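Local coordinates for protein monalysin (Pseudomonas entomophila, PDB 4MKO) that forms pores in host cell membranes, with cytolytic and hemolytic activity, and contributes to intestinal damage and lethality in infected Drosophila, at residues Gly49-Pro54 with Asn150-Gly155; Tyr61-Ser66 with Phe138-Val143; Leu75-Thr80 with Phe126-Glu131; Val146-Ala151 with Tyr177-Ile182. All blocks are in the same frame, centred on the assembly; numbering follows the deposited sequence. Where two conformers were deposited one is given.

In the fold
Contacts 1, 2 and 4 belong to one long twisted sheet: strand 46-67 pairs with strand 136-151 in contacts 1 and 2, whose centres lie about 33 Å apart, and contact 4 adds strand 173-191 on the other edge of 136-151. Contact 4 is wholly buried near the middle of the chain and rests on aromatic and histidine packing. Contact 1, about 8 Å away between centres, is partly buried and ends in a turn. Contact 2 is a partly buried, mostly aliphatic pairing interrupted by a bulge. Contact 3, at the surface, joins two strands of the probable pore-forming region through threonine and tyrosine hydroxyls and an aspartate carboxylate and packs against contact 2.

Contact 1: residues Gly49-Pro54 with Asn150-Gly155; sequences GTYTRP and NATSAG
The last antiparallel pairing between strand 46-67 and the end of strand 136-151, in the long sheet of this aerolysin-like fold, runs into a type II beta turn from Ala151 to Ala154. Tyr51 and Asn150 form a hydrogen-bonded pair: Tyr51 N reaches Asn150 O at 2.9 Å, and Asn150 N returns a bond of the same length to Tyr51 O. Thr50 and Ala151 follow as a non-hydrogen-bonded pair. Here OG1 of Thr50 lies 3.4 Å from Ala151 CA, while its polar partner is Trp48 O. Just past the end of strand 136-151, Thr152 holds Gly49 O twice, through its backbone N at 2.9 Å and through OG1 at 2.8 Å, both donors tilted about 20° from the carbonyl plane. The Thr152 hydroxyl gets there by sitting between its own backbone N and carbonyl carbon (chi1 74°), which sends the methyl CG2 toward the tyrosine. A water continues the closure, accepting from Gly49 N and donating to Thr152 O. Tyr38 and Trp226 meet the Tyr51 ring edge-to-face, and Thr152 CG2 lies at the ring edge, near its plane, 3.7 Å from Tyr51 CE1.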
loop_
_atom_site.group_PDB
_atom_site.type_symbol
_atom_site.label_atom_id
_atom_site.label_comp_id
_atom_site.label_asym_id
_atom_site.label_seq_id
_atom_site.Cartn_x
_atom_site.Cartn_y
_atom_site.Cartn_z
ATOM N N GLY A 49 11.227 -17.182 0.827
ATOM C CA GLY A 49 11.324 -16.647 2.179
ATOM C C GLY A 49 11.468 -15.148 2.027
ATOM O O GLY A 49 12.479 -14.679 1.497
ATOM N N THR A 50 10.455 -14.397 2.476
ATOM C CA THR A 50 10.378 -12.955 2.226
ATOM C C THR A 50 10.245 -12.093 3.457
ATOM O O THR A 50 9.408 -12.377 4.311
ATOM C CB THR A 50 9.211 -12.698 1.259
ATOM O OG1 THR A 50 9.313 -13.547 0.114
ATOM C CG2 THR A 50 9.077 -11.230 0.841
ATOM N N TYR A 51 11.021 -10.993 3.515
ATOM C CA TYR A 51 10.880 -10.002 4.576
ATOM C C TYR A 51 9.862 -8.991 4.048
ATOM O O TYR A 51 9.977 -8.563 2.892
ATOM C CB TYR A 51 12.206 -9.275 4.869
ATOM C CG TYR A 51 13.273 -10.140 5.510
ATOM C CD1 TYR A 51 14.178 -10.860 4.730
ATOM C CD2 TYR A 51 13.395 -10.218 6.898
ATOM C CE1 TYR A 51 15.172 -11.649 5.316
ATOM C CE2 TYR A 51 14.370 -11.020 7.495
ATOM C CZ TYR A 51 15.263 -11.725 6.699
ATOM O OH TYR A 51 16.228 -12.497 7.294
ATOM N N THR A 52 8.870 -8.618 4.869
ATOM C CA THR A 52 7.862 -7.636 4.459
ATOM C C THR A 52 7.699 -6.592 5.532
ATOM O O THR A 52 7.666 -6.937 6.703
ATOM C CB THR A 52 6.501 -8.346 4.215
ATOM O OG1 THR A 52 6.629 -9.218 3.105
ATOM C CG2 THR A 52 5.340 -7.364 3.957
ATOM N N ARG A 53 7.537 -5.314 5.144
ATOM C CA ARG A 53 7.202 -4.278 6.119
ATOM C C ARG A 53 6.311 -3.246 5.442
ATOM O O ARG A 53 6.472 -3.021 4.239
ATOM C CB ARG A 53 8.454 -3.613 6.749
ATOM C CG ARG A 53 9.365 -2.886 5.749
ATOM C CD ARG A 53 10.164 -1.778 6.449
ATOM N NE ARG A 53 9.273 -0.685 6.863
ATOM C CZ ARG A 53 9.605 0.315 7.680
ATOM N NH1 ARG A 53 10.834 0.388 8.196
ATOM N NH2 ARG A 53 8.716 1.245 7.989
ATOM N N PRO A 54 5.394 -2.589 6.186
ATOM C CA PRO A 54 4.624 -1.489 5.566
ATOM C C PRO A 54 5.577 -0.327 5.351
ATOM O O PRO A 54 6.482 -0.130 6.170
ATOM C CB PRO A 54 3.567 -1.109 6.641
ATOM C CG PRO A 54 3.721 -2.109 7.765
ATOM C CD PRO A 54 5.107 -2.705 7.636
ATOM N N ASN A 150 11.521 -8.066 0.535
ATOM C CA ASN A 150 12.769 -8.659 0.086
ATOM C C ASN A 150 12.486 -10.156 0.011
ATOM O O ASN A 150 12.468 -10.821 1.051
ATOM C CB ASN A 150 13.983 -8.390 0.998
ATOM C CG ASN A 150 15.175 -9.263 0.581
ATOM O OD1 ASN A 150 15.112 -10.004 -0.414
ATOM N ND2 ASN A 150 16.271 -9.224 1.315
ATOM N N ALA A 151 12.203 -10.654 -1.192
ATOM C CA ALA A 151 11.973 -12.080 -1.450
ATOM C C ALA A 151 13.367 -12.651 -1.661
ATOM O O ALA A 151 13.982 -12.460 -2.723
ATOM C CB ALA A 151 11.090 -12.262 -2.685
ATOM N N THR A 152 13.909 -13.250 -0.590
ATOM C CA THR A 152 15.287 -13.766 -0.583
ATOM C C THR A 152 15.466 -14.873 -1.644
ATOM O O THR A 152 14.561 -15.682 -1.881
ATOM C CB THR A 152 15.758 -14.150 0.838
ATOM O OG1 THR A 152 15.143 -15.367 1.259
ATOM C CG2 THR A 152 15.523 -13.034 1.868
ATOM N N SER A 153 16.607 -14.818 -2.357
ATOM C CA SER A 153 16.978 -15.757 -3.440
ATOM C C SER A 153 16.103 -15.666 -4.711
ATOM O O SER A 153 16.435 -16.321 -5.694
ATOM C CB SER A 153 17.024 -17.208 -2.949
ATOM O OG SER A 153 17.830 -17.333 -1.793
ATOM N N ALA A 154 15.036 -14.828 -4.737
ATOM C CA ALA A 154 14.111 -14.774 -5.879
ATOM C C ALA A 154 14.598 -14.002 -7.107
ATOM O O ALA A 154 13.959 -14.054 -8.151
ATOM C CB ALA A 154 12.767 -14.208 -5.414
ATOM N N GLY A 155 15.677 -13.255 -6.952
ATOM C CA GLY A 155 16.191 -12.338 -7.973
ATOM C C GLY A 155 16.772 -12.913 -9.248
ATOM O O GLY A 155 16.797 -12.220 -10.264
HETATM O O HOH W 1 13.650 -17.987 -0.452
#

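Contact 2: residues Tyr61-Ser66 with Phe138-Val143; sequences YVETIS and FVIYQV
A classic beta bulge interrupts the pairing of Tyr61-Ser66 with Phe138-Val143, because Val62 and Glu63 both face Ile140. Ile140 O takes a hydrogen bond from Val62 N at 2.9 Å and a weak one from Glu63 N at 3.4 Å, and the register slips by one residue. Ile140 N answers with a nearly straight bond to Glu63 O, 2.8 Å at 175°. Past the bulge the antiparallel order is regular, with Ile65 and Phe138 exchanging two backbone bonds.

This is the far part of the long sheet of the aerolysin-like fold, where strands 46-67 and 136-151 lead toward the region that probably forms the pore. On the face of Glu63 and Ile140, the side chains lie alongside each other, pointing the same way, with Glu63 CG 4.0 Å from Ile140 CD1. Leu75 and Tyr77 of strand 72-81 cover this face. Val62 turns its CB over Ile140 CG2, also 4.0 Å away, and its CG2 branch reaches Gln142 CB. On the face of Thr64 and Val139, the Tyr61 ring crosses the valine at about a right angle, CE1 lying 3.6 Å from Val139 CG1. With CG anti to the backbone N (chi1 -177°), that ring extends along its own strand, where Tyr61 OH and Thr64 OG1 share a hydrogen bond of 2.7 Å in the ring plane.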
loop_
_atom_site.group_PDB
_atom_site.type_symbol
_atom_site.label_atom_id
_atom_site.label_comp_id
_atom_site.label_asym_id
_atom_site.label_seq_id
_atom_site.Cartn_x
_atom_site.Cartn_y
_atom_site.Cartn_z
ATOM N N TYR A 61 -7.443 7.410 -6.298
ATOM C CA TYR A 61 -8.663 7.948 -6.903
ATOM C C TYR A 61 -9.784 6.909 -7.084
ATOM O O TYR A 61 -9.528 5.808 -7.571
ATOM C CB TYR A 61 -8.293 8.566 -8.250
ATOM C CG TYR A 61 -9.453 9.232 -8.953
ATOM C CD1 TYR A 61 -9.901 10.493 -8.564
ATOM C CD2 TYR A 61 -10.110 8.600 -10.008
ATOM C CE1 TYR A 61 -10.974 11.111 -9.213
ATOM C CE2 TYR A 61 -11.179 9.207 -10.664
ATOM C CZ TYR A 61 -11.609 10.460 -10.260
ATOM O OH TYR A 61 -12.668 11.061 -10.894
ATOM N N VAL A 62 -11.027 7.266 -6.692
ATOM C CA VAL A 62 -12.197 6.411 -6.906
ATOM C C VAL A 62 -13.087 7.074 -7.981
ATOM O O VAL A 62 -13.308 6.480 -9.035
ATOM C CB VAL A 62 -12.974 6.081 -5.600
ATOM C CG1 VAL A 62 -14.297 5.364 -5.895
ATOM C CG2 VAL A 62 -12.120 5.255 -4.653
ATOM N N GLU A 63 -13.584 8.292 -7.716
ATOM C CA GLU A 63 -14.439 9.038 -8.647
ATOM C C GLU A 63 -14.673 10.474 -8.209
ATOM O O GLU A 63 -14.308 10.870 -7.097
ATOM C CB GLU A 63 -15.781 8.313 -8.897
ATOM C CG GLU A 63 -16.685 8.201 -7.680
ATOM C CD GLU A 63 -18.078 7.683 -7.988
ATOM O OE1 GLU A 63 -19.062 8.345 -7.586
ATOM O OE2 GLU A 63 -18.190 6.598 -8.603
ATOM N N THR A 64 -15.282 11.257 -9.107
ATOM C CA THR A 64 -15.624 12.650 -8.850
ATOM C C THR A 64 -17.121 12.770 -9.131
ATOM O O THR A 64 -17.623 12.114 -10.047
ATOM C CB THR A 64 -14.807 13.594 -9.737
ATOM O OG1 THR A 64 -13.418 13.318 -9.577
ATOM C CG2 THR A 64 -15.080 15.057 -9.442
ATOM N N ILE A 65 -17.828 13.547 -8.305
ATOM C CA ILE A 65 -19.267 13.747 -8.486
ATOM C C ILE A 65 -19.645 15.188 -8.163
ATOM O O ILE A 65 -19.164 15.737 -7.163
ATOM C CB ILE A 65 -20.114 12.722 -7.651
ATOM C CG1 ILE A 65 -21.625 12.802 -7.995
ATOM C CG2 ILE A 65 -19.910 12.900 -6.139
ATOM C CD1 ILE A 65 -22.089 11.825 -8.996
ATOM N N SER A 66 -20.538 15.782 -9.004
ATOM C CA SER A 66 -21.063 17.124 -8.781
ATOM C C SER A 66 -22.536 16.978 -8.464
ATOM O O SER A 66 -23.224 16.238 -9.149
ATOM C CB SER A 66 -20.863 18.012 -10.006
ATOM O OG SER A 66 -19.481 18.279 -10.178
ATOM N N PHE A 138 -17.199 16.942 -5.530
ATOM C CA PHE A 138 -16.489 16.140 -4.533
ATOM C C PHE A 138 -15.712 15.012 -5.180
ATOM O O PHE A 138 -16.149 14.440 -6.185
ATOM C CB PHE A 138 -17.487 15.550 -3.508
ATOM C CG PHE A 138 -18.476 16.569 -2.985
ATOM C CD1 PHE A 138 -18.107 17.476 -2.003
ATOM C CD2 PHE A 138 -19.740 16.692 -3.556
ATOM C CE1 PHE A 138 -19.005 18.458 -1.554
ATOM C CE2 PHE A 138 -20.642 17.663 -3.100
ATOM C CZ PHE A 138 -20.268 18.537 -2.097
ATOM N N VAL A 139 -14.563 14.690 -4.585
ATOM C CA VAL A 139 -13.683 13.619 -5.059
ATOM C C VAL A 139 -13.624 12.581 -3.961
ATOM O O VAL A 139 -13.484 12.927 -2.789
ATOM C CB VAL A 139 -12.261 14.104 -5.465
ATOM C CG1 VAL A 139 -11.507 12.991 -6.192
ATOM C CG2 VAL A 139 -12.323 15.372 -6.336
ATOM N N ILE A 140 -13.758 11.323 -4.349
ATOM C CA ILE A 140 -13.707 10.180 -3.456
ATOM C C ILE A 140 -12.400 9.451 -3.684
ATOM O O ILE A 140 -12.039 9.177 -4.832
ATOM C CB ILE A 140 -14.913 9.248 -3.699
ATOM C CG1 ILE A 140 -16.234 10.050 -3.572
ATOM C CG2 ILE A 140 -14.865 8.042 -2.736
ATOM C CD1 ILE A 140 -17.503 9.257 -3.932
ATOM N N TYR A 141 -11.727 9.082 -2.584
ATOM C CA TYR A 141 -10.476 8.314 -2.638
ATOM C C TYR A 141 -10.573 7.138 -1.685
ATOM O O TYR A 141 -11.351 7.198 -0.735
ATOM C CB TYR A 141 -9.287 9.171 -2.168
ATOM C CG TYR A 141 -9.151 10.519 -2.830
ATOM C CD1 TYR A 141 -8.398 10.677 -3.991
ATOM C CD2 TYR A 141 -9.744 11.652 -2.274
ATOM C CE1 TYR A 141 -8.251 11.931 -4.592
ATOM C CE2 TYR A 141 -9.607 12.907 -2.869
ATOM C CZ TYR A 141 -8.831 13.048 -4.006
ATOM O OH TYR A 141 -8.698 14.298 -4.572
ATOM N N GLN A 142 -9.764 6.090 -1.904
ATOM C CA GLN A 142 -9.682 4.950 -0.976
ATOM C C GLN A 142 -8.231 4.834 -0.491
ATOM O O GLN A 142 -7.298 5.006 -1.282
ATOM C CB GLN A 142 -10.113 3.635 -1.625
ATOM C CG GLN A 142 -10.202 2.468 -0.624
ATOM C CD GLN A 142 -10.805 1.195 -1.159
ATOM O OE1 GLN A 142 -11.116 1.055 -2.351
ATOM N NE2 GLN A 142 -10.992 0.238 -0.271
ATOM N N VAL A 143 -8.062 4.499 0.792
ATOM C CA VAL A 143 -6.728 4.323 1.390
ATOM C C VAL A 143 -6.076 3.068 0.841
ATOM O O VAL A 143 -6.663 1.972 0.871
ATOM C CB VAL A 143 -6.792 4.281 2.947
ATOM C CG1 VAL A 143 -5.434 3.915 3.546
ATOM C CG2 VAL A 143 -7.319 5.602 3.527
#

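Contact 3: residues Leu75-Thr80 with Phe126-Glu131; sequences LSYQLT and FTDTTE
Tyr77 OH meets two side chains of the facing strand: it shares a 2.7 Å hydrogen bond with Thr130 OG1, which lies at the edge of the ring and in its plane, and it stands 2.7 Å from Asp128 OD2 in a weak bond whose proton is not settled. Arg187 of strand 173-191 joins the cluster, its NE bonded to the tyrosine hydroxyl and its NH2 to the threonine; this nearby positive charge would be expected to favour a charged carboxylate. The pairing is a regular two-stranded antiparallel sheet, strand 72-81 against strand 124-133, within the segment inferred to be the pore-forming region, which in beta-barrel toxins of this family probably inserts into the membrane.

With chi1 at 45° the Tyr77 ring swings over the neighbouring strand, with Asp128 O over its centre, 3.6 Å above the ring plane. Side by side with it, the aspartate turns its carboxylate 84° from the ring plane. Leu79 CD1 touches Asp128 CB at 3.7 Å. Next along this face, Leu79 CB lies over the Phe126 ring in a CH-pi contact, 4.0 Å from the centroid and toward the rim. This face turns to strands 46-67 and 136-151.

The other face carries Ser76, Gln78, Thr127 and Thr129 and is exposed. There the Gln78 chain bends back at its second torsion so that NE2 donates in its amide plane to Thr127 OG1, 3.0 Å away at 175°.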
loop_
_atom_site.group_PDB
_atom_site.type_symbol
_atom_site.label_atom_id
_atom_site.label_comp_id
_atom_site.label_asym_id
_atom_site.label_seq_id
_atom_site.Cartn_x
_atom_site.Cartn_y
_atom_site.Cartn_z
ATOM N N LEU A 75 -25.244 8.162 -2.883
ATOM C CA LEU A 75 -24.287 7.850 -3.926
ATOM C C LEU A 75 -23.695 6.463 -3.746
ATOM O O LEU A 75 -23.222 6.151 -2.665
ATOM C CB LEU A 75 -23.165 8.915 -3.932
ATOM C CG LEU A 75 -22.249 8.899 -5.151
ATOM C CD1 LEU A 75 -22.948 9.512 -6.376
ATOM C CD2 LEU A 75 -20.997 9.673 -4.879
ATOM N N SER A 76 -23.709 5.646 -4.811
ATOM C CA SER A 76 -23.110 4.307 -4.837
ATOM C C SER A 76 -21.821 4.402 -5.647
ATOM O O SER A 76 -21.805 5.008 -6.725
ATOM C CB SER A 76 -24.040 3.299 -5.510
ATOM O OG SER A 76 -25.069 2.876 -4.635
ATOM N N TYR A 77 -20.747 3.796 -5.148
ATOM C CA TYR A 77 -19.454 3.828 -5.847
ATOM C C TYR A 77 -18.731 2.542 -5.547
ATOM O O TYR A 77 -19.050 1.872 -4.556
ATOM C CB TYR A 77 -18.607 5.062 -5.449
ATOM C CG TYR A 77 -18.578 5.320 -3.958
ATOM C CD1 TYR A 77 -17.631 4.705 -3.141
ATOM C CD2 TYR A 77 -19.544 6.121 -3.350
ATOM C CE1 TYR A 77 -17.623 4.915 -1.759
ATOM C CE2 TYR A 77 -19.567 6.307 -1.971
ATOM C CZ TYR A 77 -18.601 5.709 -1.178
ATOM O OH TYR A 77 -18.640 5.914 0.183
ATOM N N GLN A 78 -17.757 2.195 -6.384
ATOM C CA GLN A 78 -17.027 0.957 -6.209
ATOM C C GLN A 78 -15.729 1.139 -5.455
ATOM O O GLN A 78 -14.881 1.927 -5.867
ATOM C CB GLN A 78 -16.748 0.289 -7.575
ATOM C CG GLN A 78 -18.001 -0.164 -8.350
ATOM C CD GLN A 78 -18.853 -1.123 -7.559
ATOM O OE1 GLN A 78 -18.457 -2.259 -7.292
ATOM N NE2 GLN A 78 -20.013 -0.657 -7.107
ATOM N N LEU A 79 -15.573 0.399 -4.363
ATOM C CA LEU A 79 -14.306 0.330 -3.635
ATOM C C LEU A 79 -13.759 -1.065 -3.896
ATOM O O LEU A 79 -14.446 -1.890 -4.510
ATOM C CB LEU A 79 -14.496 0.576 -2.128
ATOM C CG LEU A 79 -15.034 1.952 -1.695
ATOM C CD1 LEU A 79 -15.127 2.034 -0.177
ATOM C CD2 LEU A 79 -14.167 3.114 -2.209
ATOM N N THR A 80 -12.526 -1.343 -3.465
ATOM C CA THR A 80 -11.958 -2.681 -3.631
ATOM C C THR A 80 -11.344 -3.190 -2.335
ATOM O O THR A 80 -11.005 -2.403 -1.437
ATOM C CB THR A 80 -10.928 -2.726 -4.784
ATOM O OG1 THR A 80 -9.801 -1.914 -4.441
ATOM C CG2 THR A 80 -11.509 -2.299 -6.138
ATOM N N PHE A 126 -16.489 -3.958 -4.514
ATOM C CA PHE A 126 -17.682 -3.972 -3.665
ATOM C C PHE A 126 -18.290 -2.593 -3.674
ATOM O O PHE A 126 -17.575 -1.597 -3.834
ATOM C CB PHE A 126 -17.423 -4.484 -2.236
ATOM C CG PHE A 126 -16.614 -3.583 -1.340
ATOM C CD1 PHE A 126 -15.222 -3.588 -1.393
ATOM C CD2 PHE A 126 -17.238 -2.763 -0.405
ATOM C CE1 PHE A 126 -14.474 -2.772 -0.543
ATOM C CE2 PHE A 126 -16.489 -1.944 0.445
ATOM C CZ PHE A 126 -15.109 -1.962 0.379
ATOM N N THR A 127 -19.619 -2.536 -3.519
ATOM C CA THR A 127 -20.359 -1.289 -3.527
ATOM C C THR A 127 -20.354 -0.670 -2.141
ATOM O O THR A 127 -20.640 -1.350 -1.148
ATOM C CB THR A 127 -21.810 -1.541 -4.025
ATOM O OG1 THR A 127 -21.749 -2.241 -5.268
ATOM C CG2 THR A 127 -22.618 -0.248 -4.196
ATOM N N ASP A 128 -20.070 0.628 -2.089
ATOM C CA ASP A 128 -20.156 1.399 -0.863
ATOM C C ASP A 128 -21.075 2.587 -1.137
ATOM O O ASP A 128 -21.188 3.024 -2.286
ATOM C CB ASP A 128 -18.769 1.839 -0.366
ATOM C CG ASP A 128 -18.803 2.410 1.033
ATOM O OD1 ASP A 128 -19.382 1.756 1.923
ATOM O OD2 ASP A 128 -18.225 3.501 1.245
ATOM N N THR A 129 -21.798 3.052 -0.113
ATOM C CA THR A 129 -22.712 4.181 -0.300
ATOM C C THR A 129 -22.482 5.245 0.744
ATOM O O THR A 129 -22.103 4.916 1.864
ATOM C CB THR A 129 -24.205 3.722 -0.255
ATOM O OG1 THR A 129 -24.529 3.254 1.056
ATOM C CG2 THR A 129 -24.555 2.657 -1.312
ATOM N N THR A 130 -22.758 6.513 0.385
ATOM C CA THR A 130 -22.732 7.673 1.273
ATOM C C THR A 130 -23.866 8.617 0.865
ATOM O O THR A 130 -23.968 8.983 -0.313
ATOM C CB THR A 130 -21.358 8.392 1.273
ATOM O OG1 THR A 130 -20.350 7.460 1.660
ATOM C CG2 THR A 130 -21.316 9.580 2.242
ATOM N N GLU A 131 -24.700 9.021 1.836
ATOM C CA GLU A 131 -25.755 9.994 1.561
ATOM C C GLU A 131 -25.043 11.335 1.491
ATOM O O GLU A 131 -24.283 11.676 2.400
ATOM C CB GLU A 131 -26.852 9.987 2.643
ATOM C CG GLU A 131 -28.040 10.845 2.235
ATOM C CD GLU A 131 -29.185 10.891 3.226
ATOM O OE1 GLU A 131 -30.277 10.379 2.892
ATOM O OE2 GLU A 131 -29.004 11.466 4.325
#

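Contact 4: residues Val146-Ala151 with Tyr177-Ile182; sequences VYAHNA and YYLSAI
His149 leans on Tyr178 in the buried centre of the long, mostly antiparallel sheet of the aerolysin-like fold, where strands 136-151 and 173-191 run side by side. His149 CB sits over the Tyr178 ring face, a CH-pi contact 3.7 Å from the centroid. The imidazole itself is nearly parallel to the phenol, planes 13° apart, but slid so far that the two rings barely overlap. Its far nitrogen, NE2, shares a hydrogen bond with Ser180 OG at 2.7 Å, near the imidazole plane. A chi1 of 79° lifts Ser180 OG to that nitrogen.

On the opposite face of the sheet the Asn150 amide stacks on Tyr177, its plane 24° from the ring, with CB 4.0 Å from the centroid. Ala148 CB meets Leu179 CD2 at 3.7 Å on the same face, and Val146 CG1 touches the other methyl of that leucine.

A second shell fixes these groups. Thr52 OG1 bonds His149 ND1, so both imidazole nitrogens are engaged and the ring's rotation is set. Tyr95 OH holds the Tyr178 hydroxyl and Phe162 stacks on its ring, while Asp175 takes the Asn150 amide nitrogen. Asn105 OD1 is hydrogen-bonded to Tyr147 OH; a bound mercury(II) ion lies about 4 Å from the nearest part of that side chain, and Tyr147 CE1 lies 3.7 Å from Ile182 CG1.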
loop_
_atom_site.group_PDB
_atom_site.type_symbol
_atom_site.label_atom_id
_atom_site.label_comp_id
_atom_site.label_asym_id
_atom_site.label_seq_id
_atom_site.Cartn_x
_atom_site.Cartn_y
_atom_site.Cartn_z
ATOM N N VAL A 146 0.823 0.338 1.377
ATOM C CA VAL A 146 1.982 -0.070 0.570
ATOM C C VAL A 146 3.037 -0.761 1.417
ATOM O O VAL A 146 3.434 -0.243 2.469
ATOM C CB VAL A 146 2.589 1.132 -0.209
ATOM C CG1 VAL A 146 3.724 0.671 -1.133
ATOM C CG2 VAL A 146 1.507 1.868 -1.015
ATOM N N TYR A 147 3.535 -1.902 0.910
ATOM C CA TYR A 147 4.533 -2.729 1.594
ATOM C C TYR A 147 5.786 -2.899 0.754
ATOM O O TYR A 147 5.700 -2.958 -0.479
ATOM C CB TYR A 147 3.926 -4.135 1.901
ATOM C CG TYR A 147 2.676 -4.030 2.738
ATOM C CD1 TYR A 147 1.442 -3.760 2.148
ATOM C CD2 TYR A 147 2.743 -4.047 4.129
ATOM C CE1 TYR A 147 0.301 -3.565 2.918
ATOM C CE2 TYR A 147 1.600 -3.874 4.912
ATOM C CZ TYR A 147 0.385 -3.609 4.298
ATOM O OH TYR A 147 -0.753 -3.437 5.044
ATOM N N ALA A 148 6.943 -2.962 1.426
ATOM C CA ALA A 148 8.217 -3.254 0.769
ATOM C C ALA A 148 8.556 -4.701 1.122
ATOM O O ALA A 148 8.268 -5.167 2.238
ATOM C CB ALA A 148 9.322 -2.321 1.264
ATOM N N HIS A 149 9.158 -5.407 0.167
ATOM C CA HIS A 149 9.465 -6.803 0.353
ATOM C C HIS A 149 10.868 -7.119 -0.134
ATOM O O HIS A 149 11.319 -6.548 -1.129
ATOM C CB HIS A 149 8.504 -7.642 -0.521
ATOM C CG HIS A 149 7.043 -7.385 -0.319
ATOM N ND1 HIS A 149 6.316 -8.076 0.630
ATOM C CD2 HIS A 149 6.229 -6.501 -0.934
ATOM C CE1 HIS A 149 5.077 -7.618 0.537
ATOM N NE2 HIS A 149 4.979 -6.668 -0.383
ATOM N N ASN A 150 11.521 -8.066 0.535
ATOM C CA ASN A 150 12.769 -8.659 0.086
ATOM C C ASN A 150 12.486 -10.156 0.011
ATOM O O ASN A 150 12.468 -10.821 1.051
ATOM C CB ASN A 150 13.983 -8.390 0.998
ATOM C CG ASN A 150 15.175 -9.263 0.581
ATOM O OD1 ASN A 150 15.112 -10.004 -0.414
ATOM N ND2 ASN A 150 16.271 -9.224 1.315
ATOM N N ALA A 151 12.203 -10.654 -1.192
ATOM C CA ALA A 151 11.973 -12.080 -1.450
ATOM C C ALA A 151 13.367 -12.651 -1.661
ATOM O O ALA A 151 13.982 -12.460 -2.723
ATOM C CB ALA A 151 11.090 -12.262 -2.685
ATOM N N TYR A 177 13.804 -7.153 -4.417
ATOM C CA TYR A 177 13.138 -6.092 -3.677
ATOM C C TYR A 177 12.056 -5.515 -4.549
ATOM O O TYR A 177 12.311 -5.178 -5.701
ATOM C CB TYR A 177 14.123 -4.967 -3.304
ATOM C CG TYR A 177 15.087 -5.342 -2.203
ATOM C CD1 TYR A 177 16.191 -6.150 -2.461
ATOM C CD2 TYR A 177 14.902 -4.879 -0.902
ATOM C CE1 TYR A 177 17.074 -6.514 -1.442
ATOM C CE2 TYR A 177 15.793 -5.213 0.119
ATOM C CZ TYR A 177 16.875 -6.035 -0.158
ATOM O OH TYR A 177 17.766 -6.340 0.832
ATOM N N TYR A 178 10.846 -5.402 -4.009
ATOM C CA TYR A 178 9.725 -4.845 -4.758
ATOM C C TYR A 178 8.680 -4.309 -3.769
ATOM O O TYR A 178 8.779 -4.576 -2.561
ATOM C CB TYR A 178 9.103 -5.920 -5.706
ATOM C CG TYR A 178 8.404 -7.022 -4.937
ATOM C CD1 TYR A 178 9.128 -8.075 -4.374
ATOM C CD2 TYR A 178 7.031 -6.964 -4.689
ATOM C CE1 TYR A 178 8.495 -9.073 -3.634
ATOM C CE2 TYR A 178 6.394 -7.939 -3.921
ATOM C CZ TYR A 178 7.128 -9.003 -3.413
ATOM O OH TYR A 178 6.514 -9.937 -2.607
ATOM N N LEU A 179 7.680 -3.570 -4.279
ATOM C CA LEU A 179 6.582 -3.105 -3.434
ATOM C C LEU A 179 5.289 -3.782 -3.856
ATOM O O LEU A 179 5.103 -4.075 -5.032
ATOM C CB LEU A 179 6.363 -1.578 -3.544
ATOM C CG LEU A 179 7.564 -0.644 -3.347
ATOM C CD1 LEU A 179 7.106 0.829 -3.445
ATOM C CD2 LEU A 179 8.248 -0.878 -1.996
ATOM N N SER A 180 4.356 -3.944 -2.901
ATOM C CA SER A 180 3.007 -4.404 -3.195
ATOM C C SER A 180 2.044 -3.459 -2.514
ATOM O O SER A 180 2.445 -2.673 -1.652
ATOM C CB SER A 180 2.772 -5.834 -2.729
ATOM O OG SER A 180 2.526 -5.916 -1.342
ATOM N N ALA A 181 0.770 -3.563 -2.866
ATOM C CA ALA A 181 -0.227 -2.666 -2.289
ATOM C C ALA A 181 -1.574 -3.366 -2.159
ATOM O O ALA A 181 -1.963 -4.141 -3.033
ATOM C CB ALA A 181 -0.359 -1.423 -3.150
ATOM N N ILE A 182 -2.252 -3.111 -1.043
ATOM C CA ILE A 182 -3.585 -3.630 -0.727
ATOM C C ILE A 182 -4.421 -2.424 -0.295
ATOM O O ILE A 182 -3.861 -1.365 0.023
ATOM C CB ILE A 182 -3.555 -4.753 0.370
ATOM C CG1 ILE A 182 -3.192 -4.198 1.787
ATOM C CG2 ILE A 182 -2.634 -5.941 -0.035
ATOM C CD1 ILE A 182 -3.288 -5.174 2.961
#